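Local coordinates for RabGAP/TBC protein (Chlamydomonas reinhardtii, PDB 4P17) that probably acts as a GTPase-activating protein for Rab GTPases in the flagellum, through an all-helical TBC domain, at residues V163-N166 with E170-F173; E181-P186 with S252-G257; Q216-I221 with G283-R288. All blocks are in the same frame, centred on the assembly; numbering follows the deposited sequence. Where two conformers were deposited one is given.

Interaction 1: residues V163-N166 with E170-F173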
loop_
_atom_site.group_PDB
_atom_site.type_symbol
_atom_site.label_atom_id
_atom_site.label_comp_id
_atom_site.label_asym_id
_atom_site.label_seq_id
_atom_site.Cartn_x
_atom_site.Cartn_y
_atom_site.Cartn_z
ATOM N N VAL A 163 6.684 -5.370 -7.980
ATOM C CA VAL A 163 7.978 -5.524 -7.341
ATOM C C VAL A 163 7.891 -6.457 -6.123
ATOM O O VAL A 163 8.781 -7.282 -5.912
ATOM C CB VAL A 163 8.560 -4.153 -6.938
ATOM C CG1 VAL A 163 9.808 -4.326 -6.164
ATOM C CG2 VAL A 163 8.860 -3.301 -8.183
ATOM N N ALA A 164 6.833 -6.326 -5.325
ATOM C CA ALA A 164 6.663 -7.161 -4.125
ATOM C C ALA A 164 6.370 -8.605 -4.469
ATOM O O ALA A 164 6.613 -9.488 -3.645
ATOM C CB ALA A 164 5.536 -6.613 -3.248
ATOM N N LEU A 165 5.783 -8.817 -5.646
ATOM C CA LEU A 165 5.354 -10.140 -6.110
ATOM C C LEU A 165 6.352 -10.765 -7.102
ATOM O O LEU A 165 5.978 -11.612 -7.893
ATOM C CB LEU A 165 3.971 -10.048 -6.764
ATOM C CG LEU A 165 2.819 -9.609 -5.842
ATOM C CD1 LEU A 165 1.570 -9.392 -6.652
ATOM C CD2 LEU A 165 2.581 -10.649 -4.755
ATOM N N ASN A 166 7.595 -10.302 -7.071
ATOM C CA ASN A 166 8.674 -10.842 -7.914
ATOM C C ASN A 166 8.353 -10.832 -9.416
ATOM O O ASN A 166 8.696 -11.760 -10.189
ATOM C CB ASN A 166 9.012 -12.249 -7.442
ATOM C CG ASN A 166 9.097 -12.338 -5.929
ATOM O OD1 ASN A 166 9.562 -11.406 -5.264
ATOM N ND2 ASN A 166 8.644 -13.449 -5.381
ATOM N N GLU A 170 0.399 -11.913 -13.447
ATOM C CA GLU A 170 -0.919 -12.465 -13.215
ATOM C C GLU A 170 -1.254 -12.379 -11.727
ATOM O O GLU A 170 -2.399 -12.098 -11.352
ATOM C CB GLU A 170 -1.028 -13.917 -13.705
ATOM C CG GLU A 170 -2.346 -14.535 -13.313
ATOM C CD GLU A 170 -2.698 -15.797 -14.074
ATOM O OE1 GLU A 170 -1.849 -16.311 -14.818
ATOM O OE2 GLU A 170 -3.827 -16.291 -13.903
ATOM N N ALA A 171 -0.262 -12.585 -10.871
ATOM C CA ALA A 171 -0.497 -12.428 -9.432
ATOM C C ALA A 171 -0.941 -10.994 -9.112
ATOM O O ALA A 171 -1.859 -10.747 -8.340
ATOM C CB ALA A 171 0.751 -12.775 -8.655
ATOM N N ALA A 172 -0.242 -10.060 -9.689
ATOM C CA ALA A 172 -0.551 -8.654 -9.475
ATOM C C ALA A 172 -1.954 -8.330 -9.965
ATOM O O ALA A 172 -2.707 -7.636 -9.297
ATOM C CB ALA A 172 0.502 -7.800 -10.155
ATOM N N PHE A 173 -2.337 -8.881 -11.118
ATOM C CA PHE A 173 -3.687 -8.730 -11.618
ATOM C C PHE A 173 -4.760 -9.266 -10.642
ATOM O O PHE A 173 -5.753 -8.617 -10.375
ATOM C CB PHE A 173 -3.809 -9.439 -12.974
ATOM C CG PHE A 173 -5.212 -9.482 -13.500
ATOM C CD1 PHE A 173 -5.710 -8.438 -14.279
ATOM C CD2 PHE A 173 -6.014 -10.590 -13.253
ATOM C CE1 PHE A 173 -6.993 -8.485 -14.783
ATOM C CE2 PHE A 173 -7.324 -10.640 -13.723
ATOM C CZ PHE A 173 -7.804 -9.609 -14.504
#

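Interaction 2: residues E181-P186 with S252-G257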
loop_
_atom_site.group_PDB
_atom_site.type_symbol
_atom_site.label_atom_id
_atom_site.label_comp_id
_atom_site.label_asym_id
_atom_site.label_seq_id
_atom_site.Cartn_x
_atom_site.Cartn_y
_atom_site.Cartn_z
ATOM N N GLU A 181 -12.214 -5.068 -5.777
ATOM C CA GLU A 181 -13.544 -5.650 -5.775
ATOM C C GLU A 181 -14.030 -6.109 -4.405
ATOM O O GLU A 181 -15.239 -6.108 -4.162
ATOM C CB GLU A 181 -13.592 -6.808 -6.766
ATOM C CG GLU A 181 -13.187 -6.353 -8.161
ATOM C CD GLU A 181 -12.838 -7.481 -9.094
ATOM O OE1 GLU A 181 -13.322 -8.636 -8.923
ATOM O OE2 GLU A 181 -12.034 -7.216 -10.002
ATOM N N ASP A 182 -13.113 -6.499 -3.512
ATOM C CA ASP A 182 -13.498 -7.238 -2.292
ATOM C C ASP A 182 -13.008 -6.573 -1.002
ATOM O O ASP A 182 -13.633 -6.696 0.030
ATOM C CB ASP A 182 -12.965 -8.677 -2.345
ATOM C CG ASP A 182 -13.473 -9.428 -3.563
ATOM O OD1 ASP A 182 -14.634 -9.190 -3.949
ATOM O OD2 ASP A 182 -12.725 -10.242 -4.122
ATOM N N ILE A 183 -11.896 -5.862 -1.087
ATOM C CA ILE A 183 -11.274 -5.290 0.110
ATOM C C ILE A 183 -11.675 -3.820 0.281
ATOM O O ILE A 183 -12.225 -3.454 1.329
ATOM C CB ILE A 183 -9.776 -5.428 0.066
ATOM C CG1 ILE A 183 -9.406 -6.925 0.046
ATOM C CG2 ILE A 183 -9.153 -4.749 1.291
ATOM C CD1 ILE A 183 -7.888 -7.209 0.010
ATOM N N LEU A 184 -11.438 -2.993 -0.729
ATOM C CA LEU A 184 -11.834 -1.580 -0.652
ATOM C C LEU A 184 -13.349 -1.467 -0.835
ATOM O O LEU A 184 -13.974 -2.347 -1.406
ATOM C CB LEU A 184 -11.105 -0.755 -1.701
ATOM C CG LEU A 184 -9.563 -0.759 -1.621
ATOM C CD1 LEU A 184 -8.957 -0.281 -2.938
ATOM C CD2 LEU A 184 -9.048 0.078 -0.479
ATOM N N TYR A 185 -13.944 -0.381 -0.354
ATOM C CA TYR A 185 -15.362 -0.204 -0.558
ATOM C C TYR A 185 -15.638 0.025 -2.042
ATOM O O TYR A 185 -14.812 0.613 -2.752
ATOM C CB TYR A 185 -15.884 0.948 0.267
ATOM C CG TYR A 185 -16.188 0.608 1.703
ATOM C CD1 TYR A 185 -15.334 -0.173 2.457
ATOM C CD2 TYR A 185 -17.349 1.079 2.305
ATOM C CE1 TYR A 185 -15.622 -0.475 3.792
ATOM C CE2 TYR A 185 -17.627 0.824 3.627
ATOM C CZ TYR A 185 -16.766 0.032 4.372
ATOM O OH TYR A 185 -17.059 -0.251 5.691
ATOM N N PRO A 186 -16.788 -0.452 -2.522
ATOM C CA PRO A 186 -17.223 -0.057 -3.874
ATOM C C PRO A 186 -17.212 1.466 -4.078
ATOM O O PRO A 186 -17.529 2.218 -3.154
ATOM C CB PRO A 186 -18.639 -0.620 -3.946
ATOM C CG PRO A 186 -18.603 -1.811 -3.029
ATOM C CD PRO A 186 -17.789 -1.337 -1.875
ATOM N N SER A 252 -1.173 -5.843 6.500
ATOM C CA SER A 252 -2.407 -5.809 7.282
ATOM C C SER A 252 -3.650 -5.428 6.468
ATOM O O SER A 252 -4.749 -5.893 6.775
ATOM C CB SER A 252 -2.234 -4.874 8.463
ATOM O OG SER A 252 -1.368 -5.517 9.412
ATOM N N LEU A 253 -3.494 -4.598 5.444
ATOM C CA LEU A 253 -4.619 -4.248 4.578
ATOM C C LEU A 253 -5.230 -5.485 3.925
ATOM O O LEU A 253 -6.461 -5.623 3.819
ATOM C CB LEU A 253 -4.186 -3.272 3.475
ATOM C CG LEU A 253 -5.233 -2.913 2.409
ATOM C CD1 LEU A 253 -6.430 -2.186 3.045
ATOM C CD2 LEU A 253 -4.643 -2.087 1.268
ATOM N N PHE A 254 -4.359 -6.358 3.441
ATOM C CA PHE A 254 -4.792 -7.555 2.715
ATOM C C PHE A 254 -5.328 -8.632 3.651
ATOM O O PHE A 254 -5.825 -9.640 3.181
ATOM C CB PHE A 254 -3.629 -8.150 1.870
ATOM C CG PHE A 254 -3.199 -7.258 0.711
ATOM C CD1 PHE A 254 -4.145 -6.606 -0.067
ATOM C CD2 PHE A 254 -1.869 -7.057 0.416
ATOM C CE1 PHE A 254 -3.759 -5.776 -1.106
ATOM C CE2 PHE A 254 -1.496 -6.214 -0.611
ATOM C CZ PHE A 254 -2.440 -5.584 -1.364
ATOM N N TYR A 255 -5.247 -8.412 4.960
ATOM C CA TYR A 255 -5.811 -9.359 5.935
ATOM C C TYR A 255 -6.971 -8.781 6.755
ATOM O O TYR A 255 -7.997 -9.435 6.949
ATOM C CB TYR A 255 -4.717 -9.834 6.878
ATOM C CG TYR A 255 -5.225 -10.875 7.829
ATOM C CD1 TYR A 255 -5.304 -12.202 7.447
ATOM C CD2 TYR A 255 -5.606 -10.534 9.108
ATOM C CE1 TYR A 255 -5.772 -13.161 8.315
ATOM C CE2 TYR A 255 -6.077 -11.490 9.983
ATOM C CZ TYR A 255 -6.145 -12.790 9.579
ATOM O OH TYR A 255 -6.606 -13.716 10.467
ATOM N N GLU A 256 -6.813 -7.549 7.229
ATOM C CA GLU A 256 -7.801 -6.941 8.111
ATOM C C GLU A 256 -8.793 -6.049 7.375
ATOM O O GLU A 256 -9.866 -5.778 7.891
ATOM C CB GLU A 256 -7.094 -6.104 9.186
ATOM C CG GLU A 256 -6.166 -6.893 10.062
ATOM C CD GLU A 256 -5.706 -6.121 11.256
ATOM O OE1 GLU A 256 -6.515 -5.377 11.862
ATOM O OE2 GLU A 256 -4.529 -6.269 11.593
ATOM N N GLY A 257 -8.421 -5.547 6.201
ATOM C CA GLY A 257 -9.318 -4.692 5.431
ATOM C C GLY A 257 -9.042 -3.193 5.532
ATOM O O GLY A 257 -8.073 -2.777 6.140
#

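Interaction 3: residues Q216-I221 with G283-R288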
loop_
_atom_site.group_PDB
_atom_site.type_symbol
_atom_site.label_atom_id
_atom_site.label_comp_id
_atom_site.label_asym_id
_atom_site.label_seq_id
_atom_site.Cartn_x
_atom_site.Cartn_y
_atom_site.Cartn_z
ATOM N N GLN A 216 -6.865 21.625 16.656
ATOM C CA GLN A 216 -6.890 23.065 16.892
ATOM C C GLN A 216 -5.964 23.768 15.906
ATOM O O GLN A 216 -6.271 24.830 15.356
ATOM C CB GLN A 216 -6.462 23.372 18.329
ATOM N N HIS A 217 -4.833 23.127 15.687
ATOM C CA HIS A 217 -3.794 23.634 14.832
ATOM C C HIS A 217 -4.244 23.583 13.380
ATOM O O HIS A 217 -4.078 24.546 12.653
ATOM C CB HIS A 217 -2.511 22.844 15.044
ATOM C CG HIS A 217 -1.375 23.325 14.198
ATOM N ND1 HIS A 217 -0.916 24.624 14.246
ATOM C CD2 HIS A 217 -0.628 22.688 13.264
ATOM C CE1 HIS A 217 0.068 24.767 13.370
ATOM N NE2 HIS A 217 0.258 23.611 12.759
ATOM N N PHE A 218 -4.849 22.478 12.949
ATOM C CA PHE A 218 -5.342 22.429 11.589
ATOM C C PHE A 218 -6.442 23.451 11.355
ATOM O O PHE A 218 -6.517 24.047 10.278
ATOM C CB PHE A 218 -5.871 21.034 11.233
ATOM C CG PHE A 218 -4.802 20.012 10.982
ATOM C CD1 PHE A 218 -3.452 20.363 10.936
ATOM C CD2 PHE A 218 -5.157 18.674 10.794
ATOM C CE1 PHE A 218 -2.472 19.408 10.691
ATOM C CE2 PHE A 218 -4.186 17.703 10.551
ATOM C CZ PHE A 218 -2.843 18.066 10.504
ATOM N N GLN A 219 -7.329 23.632 12.333
ATOM C CA GLN A 219 -8.346 24.684 12.228
ATOM C C GLN A 219 -7.735 26.077 12.115
ATOM O O GLN A 219 -8.119 26.853 11.238
ATOM C CB GLN A 219 -9.273 24.664 13.435
ATOM N N ALA A 220 -6.809 26.401 13.013
ATOM C CA ALA A 220 -6.177 27.722 12.993
ATOM C C ALA A 220 -5.512 28.054 11.658
ATOM O O ALA A 220 -5.515 29.234 11.241
ATOM C CB ALA A 220 -5.158 27.830 14.106
ATOM N N ILE A 221 -4.902 27.059 10.996
ATOM C CA ILE A 221 -4.179 27.357 9.749
ATOM C C ILE A 221 -5.018 26.987 8.529
ATOM O O ILE A 221 -4.574 27.157 7.400
ATOM C CB ILE A 221 -2.796 26.655 9.669
ATOM C CG1 ILE A 221 -2.938 25.133 9.535
ATOM C CG2 ILE A 221 -1.930 27.036 10.897
ATOM C CD1 ILE A 221 -1.616 24.413 9.323
ATOM N N GLY A 283 -0.002 25.377 3.357
ATOM C CA GLY A 283 0.840 24.865 2.285
ATOM C C GLY A 283 2.167 24.335 2.813
ATOM O O GLY A 283 2.613 23.265 2.392
ATOM N N GLU A 284 2.787 25.051 3.755
ATOM C CA GLU A 284 4.068 24.620 4.289
ATOM C C GLU A 284 3.954 23.288 5.005
ATOM O O GLU A 284 4.851 22.437 4.928
ATOM C CB GLU A 284 4.619 25.671 5.244
ATOM C CG GLU A 284 5.917 25.293 5.937
ATOM C CD GLU A 284 7.119 25.350 5.031
ATOM O OE1 GLU A 284 6.934 25.493 3.799
ATOM O OE2 GLU A 284 8.253 25.268 5.559
ATOM N N LEU A 285 2.857 23.123 5.733
ATOM C CA LEU A 285 2.664 21.930 6.527
ATOM C C LEU A 285 2.538 20.732 5.614
ATOM O O LEU A 285 3.090 19.678 5.893
ATOM C CB LEU A 285 1.431 22.070 7.418
ATOM C CG LEU A 285 1.201 20.911 8.398
ATOM C CD1 LEU A 285 0.571 21.418 9.694
ATOM C CD2 LEU A 285 0.328 19.828 7.766
ATOM N N LEU A 286 1.809 20.912 4.525
ATOM C CA LEU A 286 1.681 19.872 3.505
ATOM C C LEU A 286 3.038 19.415 2.977
ATOM O O LEU A 286 3.365 18.214 3.018
ATOM C CB LEU A 286 0.818 20.389 2.371
ATOM C CG LEU A 286 0.575 19.476 1.186
ATOM C CD1 LEU A 286 -0.359 18.315 1.610
ATOM C CD2 LEU A 286 -0.011 20.288 0.057
ATOM N N MET A 287 3.835 20.360 2.471
ATOM C CA MET A 287 5.181 20.019 1.981
ATOM C C MET A 287 6.049 19.338 3.049
ATOM O O MET A 287 6.706 18.337 2.786
ATOM C CB MET A 287 5.906 21.271 1.464
ATOM N N ARG A 288 6.075 19.884 4.259
ATOM C CA ARG A 288 6.881 19.308 5.326
ATOM C C ARG A 288 6.433 17.891 5.718
ATOM O O ARG A 288 7.246 17.019 5.931
ATOM C CB ARG A 288 6.841 20.214 6.555
ATOM C CG ARG A 288 7.735 21.427 6.431
#

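Interaction 1: residues V163-N166 with E170-F173
Leu-165 meets Ala-171 and Ala-172 in the short connection between two consecutive helices of the all-helical TBC fold, where the chain leaves helix 153-164 and soon enters helix 169-183. It illustrates how one leucine just beyond a helix end can be laid on the first turn of the next helix. Along that second helix, Glu-170 turns its carboxylate elsewhere, OE2 being hydrogen-bonded to Trp-174. Ala-171 is the first to touch: its CB lies 4.0 Å from Leu-165 CD1, while its backbone N is hydrogen-bonded to OD1 of Asn-168, just ahead of the helix. Ala-172 follows with a methyl that points obliquely past the leucine yet comes to 4.0 Å, from Ala-172 CB to Leu-165 CD1. Phe-173 heads the other way, to the rings of Tyr-95 and His-144. With only methyls on the two alanines, the leucine comes right up to the helix backbone. With chi2 at 173°, CD1 stands anti to CA and forms the far end of the side chain, and it does all the touching. Helix 73-80 packs alongside, Asn-74 on Leu-165 and Met-78 on Ala-171, and the contact is buried. The closest approach is to main chain: Leu-165 CD1 rests 3.6 Å from Ala-172 N.

Interaction 2: residues E181-P186 with S252-G257
Ile-183 and Gly-257 bring their CA atoms to 5.7 Å where the C-terminal ends of helix 169-183 and helix 243-256 converge in the TBC domain, the first ending in a wider pi-type turn. Such a meeting of helix ends shows how a branched residue can send its two branches to different partners. In Ile-183 they part at CB: CG2 stands anti to the backbone N, while CG1 lies beside it (chi1 -62°) and carries CD1 onward. That outer methyl meets a ring at its rim, nearly in its plane, with Ile-183 CD1 3.8 Å from Phe-254 CD1. The ring is also held by Trp-77, edge-to-face, and by Leu-175 and Leu-179 of helix 169-183. The other branch puts Ile-183 CG2 4.1 Å from Leu-253 CD1 and near Gly-257 CA; at positive phi (101°), a side chain on that residue would press on the preceding carbonyl, a strain that glycine avoids. An alanine in place of Ile-183 would lack both outer methyls and would probably open a gap beside Leu-253 CD1 and the ring of Phe-254. CG2 also settles over the last turn of the other helix, Ile-183 CG2 lying 3.8 Å from Leu-253 O, the carbonyl that accepts Gly-257 N.

Interaction 3: residues Q216-I221 with G283-R288
Leu-285 reaches from helix 282-294 to touch His-217, Phe-218 and Ile-221 on helix 212-221, a helix-helix contact of the all-helical TBC fold that shows how a single leucine side chain can span two backbones set well apart. The axes of the short segments come no closer than 11.8 Å and run at 130° to each other, nearer antiparallel than parallel. Leu-285 starts with CB directed at the opposite helix, where its nearest neighbour, Ile-221 CD1, is still 4.3 Å from Leu-285 CB. Next comes CG, anti to the backbone N (chi1 -175°), which carries the fork outward without itself coming close to the other helix. CD1 enters a notch made by three side chains: Ile-221 CD1 is 3.7 Å from Leu-285 CD1, Phe-218 CE1 is 3.8 Å from it, and the imidazole of His-217 turns its edge to the methyl, which lies near the ring plane. The leucine crosses the isoleucine and the phenylalanine at about right angles but meets the histidine from the opposite direction. CD2 has a looser partner, Phe-218 CE1, 4.1 Å from Leu-285 CD2. CE1 thus touches both methyls, but only CD1 lies near the ring plane, at its edge; CD2 stands well off it. Around the contact, Met-276 touches both Phe-218 and Leu-285, Leu-277 lies on His-217, and Phe-223 and Val-279 lie on the leucine. Methyl and ring-edge contacts of this kind carry little directional preference, so the contact probably rests on shape and on the exclusion of water around one leucine, not on polar pairing.

How the interactions relate
Interactions 1 and 2 hold the same element, helix 169-183: the first near its start, against the turn before it, the second at its end, against a helix far along the chain. Their centres are about 17 Å apart. Interaction 1 is buried, whereas 2 and 3 are partly buried. The centre of interaction 3, which joins two other helices, lies about 25 Å from that of the chain, across it from interaction 1. All three are apolar, but the partners change with place: small alanines and main chain in 1, a helix end with a carbonyl and an aromatic ring in 2, and methyl and ring edges in 3. In sequence, the segments of 2 and 3 alternate.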